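Local coordinates for protein 4-oxalmesaconate hydratase (Pseudomonas putida, PDB 5CGZ) that catalyses the zinc-dependent hydration of 4-carboxy-2-hydroxymuconate, the enol form of oxalomesaconate, in the third step of gallate degradation, at residues 85-95 with 119-129. Residues are numbered along the deposited sequence; the frame is centred on the assembly and turned at random.
Sequences DYPMRADKDTL and YNYDHPLAMHL. With ZN (zinc ion), chain C.
Asp122, in the first turn of helix 122-138, grips the loop 85-91 through both carboxylate oxygens and illustrates how one buried acid can tie a loop to a metal site. Its OD2 takes the amide of Tyr86 on the syn lone pair (Tyr86 N to Asp122 OD2 2.9 Å, 166° at the hydrogen), while Met88 N comes to Asp122 OD1 at 2.9 Å from above the carboxylate plane. The cis peptide bond before Pro87 lies between these two donors. OD1 also accepts a hydrogen bond from a water that donates another to Met88 O, and OD2 accepts from His10, a zinc ligand, so the acid may polarise that imidazole. Replacing Asp122 by an alanine is likely to leave the amides of Tyr86 and Met88, and the outer imidazole nitrogen of His10, without their acceptor.

Along the helix the packing turns largely apolar. Met88 leaves its backbone with CG anti to N (chi1 -170°) and then bends at chi3, which lays CE alongside the helix, 3.8 Å from Leu125 CG and 4.0 Å from Ala126 CB. Farther along, Ala90 CB sits against both methyls of Leu129, with CD1 at 3.7 Å. The Tyr86 ring stands at 80° to the Asp122 carboxylate, and a water joins its OH to Tyr119 O.

In the next shell, Asp85 holds the backbone amides of Arg42 and Gly43, and Arg89 forms a salt bridge with Glu132 of a neighbouring subunit. Asn120 OD1 accepts a weak capping bond from Asp122 N, and its CG lies over the His123 ring, 3.6 Å above the plane. His123 NE2 binds zinc at 2.2 Å, completing with His10, Asp13 and Glu44 the protein ligands of the metal centre in this Rossmann-like fold of the PIG-L/MshB deacetylase family.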
# COMPACT_ATOMS: atom_id res chain seq x y z
N ASP A 85 8.00 -16.55 -26.07
CA ASP A 85 8.24 -15.42 -25.17
C ASP A 85 8.27 -14.09 -25.93
O ASP A 85 8.39 -14.08 -27.15
CB ASP A 85 9.56 -15.61 -24.43
CG ASP A 85 10.77 -15.47 -25.35
OD1 ASP A 85 10.69 -15.94 -26.50
OD2 ASP A 85 11.79 -14.88 -24.92
N TYR A 86 8.17 -12.99 -25.20
CA TYR A 86 8.33 -11.64 -25.76
C TYR A 86 7.60 -11.42 -27.07
O TYR A 86 8.24 -11.16 -28.08
CB TYR A 86 9.81 -11.34 -25.99
CG TYR A 86 10.59 -10.97 -24.75
CD1 TYR A 86 10.83 -11.92 -23.76
CD2 TYR A 86 11.12 -9.70 -24.58
CE1 TYR A 86 11.56 -11.60 -22.63
CE2 TYR A 86 11.86 -9.37 -23.44
CZ TYR A 86 12.07 -10.32 -22.47
OH TYR A 86 12.80 -10.01 -21.35
N PRO A 87 6.26 -11.48 -27.05
CA PRO A 87 5.43 -11.65 -25.86
C PRO A 87 5.00 -13.09 -25.64
O PRO A 87 4.68 -13.81 -26.59
CB PRO A 87 4.21 -10.79 -26.17
CG PRO A 87 4.03 -11.04 -27.67
CD PRO A 87 5.45 -11.15 -28.24
N MET A 88 4.95 -13.49 -24.37
CA MET A 88 4.26 -14.71 -24.00
C MET A 88 2.76 -14.43 -23.92
O MET A 88 2.33 -13.45 -23.31
CB MET A 88 4.80 -15.23 -22.66
CG MET A 88 4.32 -16.63 -22.31
SD MET A 88 5.28 -17.33 -20.93
CE MET A 88 4.28 -16.79 -19.57
N ARG A 89 1.97 -15.29 -24.56
CA ARG A 89 0.51 -15.21 -24.49
C ARG A 89 -0.07 -16.59 -24.24
O ARG A 89 0.42 -17.57 -24.78
CB ARG A 89 -0.07 -14.62 -25.78
CG ARG A 89 0.26 -13.14 -26.02
CD ARG A 89 -0.43 -12.24 -24.98
NE ARG A 89 -0.25 -10.82 -25.25
CZ ARG A 89 0.68 -10.05 -24.68
NH1 ARG A 89 1.53 -10.58 -23.81
NH2 ARG A 89 0.77 -8.76 -25.00
N ALA A 90 -1.12 -16.68 -23.42
CA ALA A 90 -1.76 -17.96 -23.14
C ALA A 90 -3.26 -17.87 -23.41
O ALA A 90 -3.84 -16.79 -23.39
CB ALA A 90 -1.51 -18.38 -21.70
N ASP A 91 -3.88 -19.02 -23.68
CA ASP A 91 -5.34 -19.09 -23.81
C ASP A 91 -5.89 -20.18 -22.90
O ASP A 91 -5.15 -20.75 -22.08
CB ASP A 91 -5.74 -19.33 -25.27
CG ASP A 91 -5.07 -20.55 -25.87
OD1 ASP A 91 -4.63 -21.45 -25.11
OD2 ASP A 91 -4.97 -20.61 -27.11
N LYS A 92 -7.19 -20.47 -23.02
CA LYS A 92 -7.81 -21.50 -22.19
C LYS A 92 -7.07 -22.82 -22.29
O LYS A 92 -6.92 -23.54 -21.29
CB LYS A 92 -9.28 -21.70 -22.57
CG LYS A 92 -10.19 -20.63 -22.03
CD LYS A 92 -11.54 -21.19 -21.62
CE LYS A 92 -12.52 -21.21 -22.77
NZ LYS A 92 -13.87 -21.63 -22.28
N ASP A 93 -6.57 -23.13 -23.48
CA ASP A 93 -5.87 -24.39 -23.67
C ASP A 93 -4.55 -24.48 -22.91
O ASP A 93 -4.20 -25.55 -22.38
CB ASP A 93 -5.63 -24.63 -25.15
CG ASP A 93 -6.45 -25.78 -25.66
OD1 ASP A 93 -7.67 -25.59 -25.87
OD2 ASP A 93 -5.87 -26.88 -25.81
N THR A 94 -3.80 -23.38 -22.87
CA THR A 94 -2.60 -23.32 -22.04
C THR A 94 -2.97 -23.60 -20.59
O THR A 94 -2.34 -24.40 -19.91
CB THR A 94 -1.92 -21.94 -22.10
OG1 THR A 94 -1.91 -21.48 -23.45
CG2 THR A 94 -0.50 -22.02 -21.55
N LEU A 95 -4.03 -22.92 -20.15
CA LEU A 95 -4.53 -23.05 -18.79
C LEU A 95 -4.88 -24.50 -18.45
O LEU A 95 -4.47 -25.02 -17.40
CB LEU A 95 -5.74 -22.14 -18.59
CG LEU A 95 -6.34 -22.15 -17.19
CD1 LEU A 95 -5.38 -21.52 -16.19
CD2 LEU A 95 -7.67 -21.42 -17.19
N TYR A 119 10.09 -5.10 -15.61
CA TYR A 119 11.14 -5.41 -16.57
C TYR A 119 10.78 -6.57 -17.50
O TYR A 119 11.46 -6.80 -18.50
CB TYR A 119 12.45 -5.70 -15.84
CG TYR A 119 12.87 -4.49 -15.04
CD1 TYR A 119 13.59 -3.46 -15.64
CD2 TYR A 119 12.47 -4.34 -13.71
CE1 TYR A 119 13.95 -2.32 -14.91
CE2 TYR A 119 12.81 -3.21 -12.98
CZ TYR A 119 13.55 -2.20 -13.59
OH TYR A 119 13.90 -1.07 -12.85
N ASN A 120 9.69 -7.27 -17.21
CA ASN A 120 9.36 -8.48 -17.96
C ASN A 120 7.90 -8.89 -17.80
O ASN A 120 7.54 -9.50 -16.79
CB ASN A 120 10.27 -9.62 -17.52
CG ASN A 120 10.38 -10.70 -18.57
OD1 ASN A 120 9.38 -11.17 -19.11
ND2 ASN A 120 11.61 -11.09 -18.87
N TYR A 121 7.08 -8.59 -18.80
CA TYR A 121 5.65 -8.88 -18.74
C TYR A 121 5.37 -10.39 -18.72
O TYR A 121 4.33 -10.82 -18.20
CB TYR A 121 4.92 -8.21 -19.92
CG TYR A 121 4.42 -6.83 -19.57
CD1 TYR A 121 5.30 -5.82 -19.21
CD2 TYR A 121 3.06 -6.53 -19.59
CE1 TYR A 121 4.84 -4.55 -18.87
CE2 TYR A 121 2.59 -5.27 -19.27
CZ TYR A 121 3.49 -4.29 -18.90
OH TYR A 121 3.03 -3.04 -18.57
N ASP A 122 6.27 -11.19 -19.27
CA ASP A 122 6.06 -12.64 -19.29
C ASP A 122 6.04 -13.24 -17.87
O ASP A 122 5.39 -14.26 -17.62
CB ASP A 122 7.14 -13.34 -20.11
CG ASP A 122 7.11 -12.97 -21.59
OD1 ASP A 122 6.20 -12.23 -22.04
OD2 ASP A 122 8.01 -13.45 -22.31
N HIS A 123 6.77 -12.63 -16.95
CA HIS A 123 6.95 -13.24 -15.63
C HIS A 123 5.65 -13.31 -14.83
O HIS A 123 5.26 -14.39 -14.40
CB HIS A 123 8.04 -12.51 -14.86
CG HIS A 123 9.41 -12.81 -15.36
ND1 HIS A 123 10.53 -12.09 -14.98
CD2 HIS A 123 9.86 -13.76 -16.21
CE1 HIS A 123 11.60 -12.58 -15.58
NE2 HIS A 123 11.22 -13.60 -16.33
N PRO A 124 4.95 -12.16 -14.65
CA PRO A 124 3.66 -12.25 -13.94
C PRO A 124 2.64 -13.14 -14.67
O PRO A 124 1.82 -13.78 -14.01
CB PRO A 124 3.18 -10.79 -13.89
CG PRO A 124 4.44 -9.97 -14.02
CD PRO A 124 5.31 -10.77 -14.97
N LEU A 125 2.67 -13.16 -16.00
CA LEU A 125 1.74 -14.03 -16.72
C LEU A 125 1.93 -15.48 -16.29
O LEU A 125 0.96 -16.20 -16.05
CB LEU A 125 1.91 -13.89 -18.23
CG LEU A 125 1.08 -14.88 -19.06
CD1 LEU A 125 -0.41 -14.77 -18.73
CD2 LEU A 125 1.33 -14.65 -20.55
N ALA A 126 3.19 -15.90 -16.17
CA ALA A 126 3.50 -17.26 -15.72
C ALA A 126 2.90 -17.53 -14.35
O ALA A 126 2.33 -18.61 -14.12
CB ALA A 126 5.02 -17.47 -15.68
N MET A 127 3.01 -16.57 -13.43
CA MET A 127 2.47 -16.78 -12.09
C MET A 127 0.93 -16.79 -12.11
O MET A 127 0.31 -17.57 -11.38
CB MET A 127 3.00 -15.73 -11.11
CG MET A 127 2.33 -15.76 -9.73
SD MET A 127 2.46 -17.34 -8.85
CE MET A 127 3.82 -17.03 -7.70
N HIS A 128 0.32 -15.96 -12.95
CA HIS A 128 -1.14 -15.97 -13.07
C HIS A 128 -1.64 -17.29 -13.65
O HIS A 128 -2.66 -17.82 -13.20
CB HIS A 128 -1.62 -14.80 -13.94
CG HIS A 128 -1.81 -13.53 -13.17
ND1 HIS A 128 -1.27 -12.32 -13.56
CD2 HIS A 128 -2.46 -13.29 -12.01
CE1 HIS A 128 -1.59 -11.39 -12.68
NE2 HIS A 128 -2.31 -11.95 -11.73
N LEU A 129 -0.91 -17.84 -14.63
CA LEU A 129 -1.21 -19.17 -15.15
C LEU A 129 -1.10 -20.22 -14.05
O LEU A 129 -2.00 -21.05 -13.88
CB LEU A 129 -0.26 -19.54 -16.30
CG LEU A 129 -0.66 -18.97 -17.65
CD1 LEU A 129 0.47 -19.13 -18.66
CD2 LEU A 129 -1.94 -19.66 -18.13
ZN ZN C . 12.45 -14.97 -17.47
O HOH W 1 13.60 -8.00 -19.89
O HOH W 2 3.45 -11.75 -21.55
O HOH W 3 14.63 -13.92 -16.87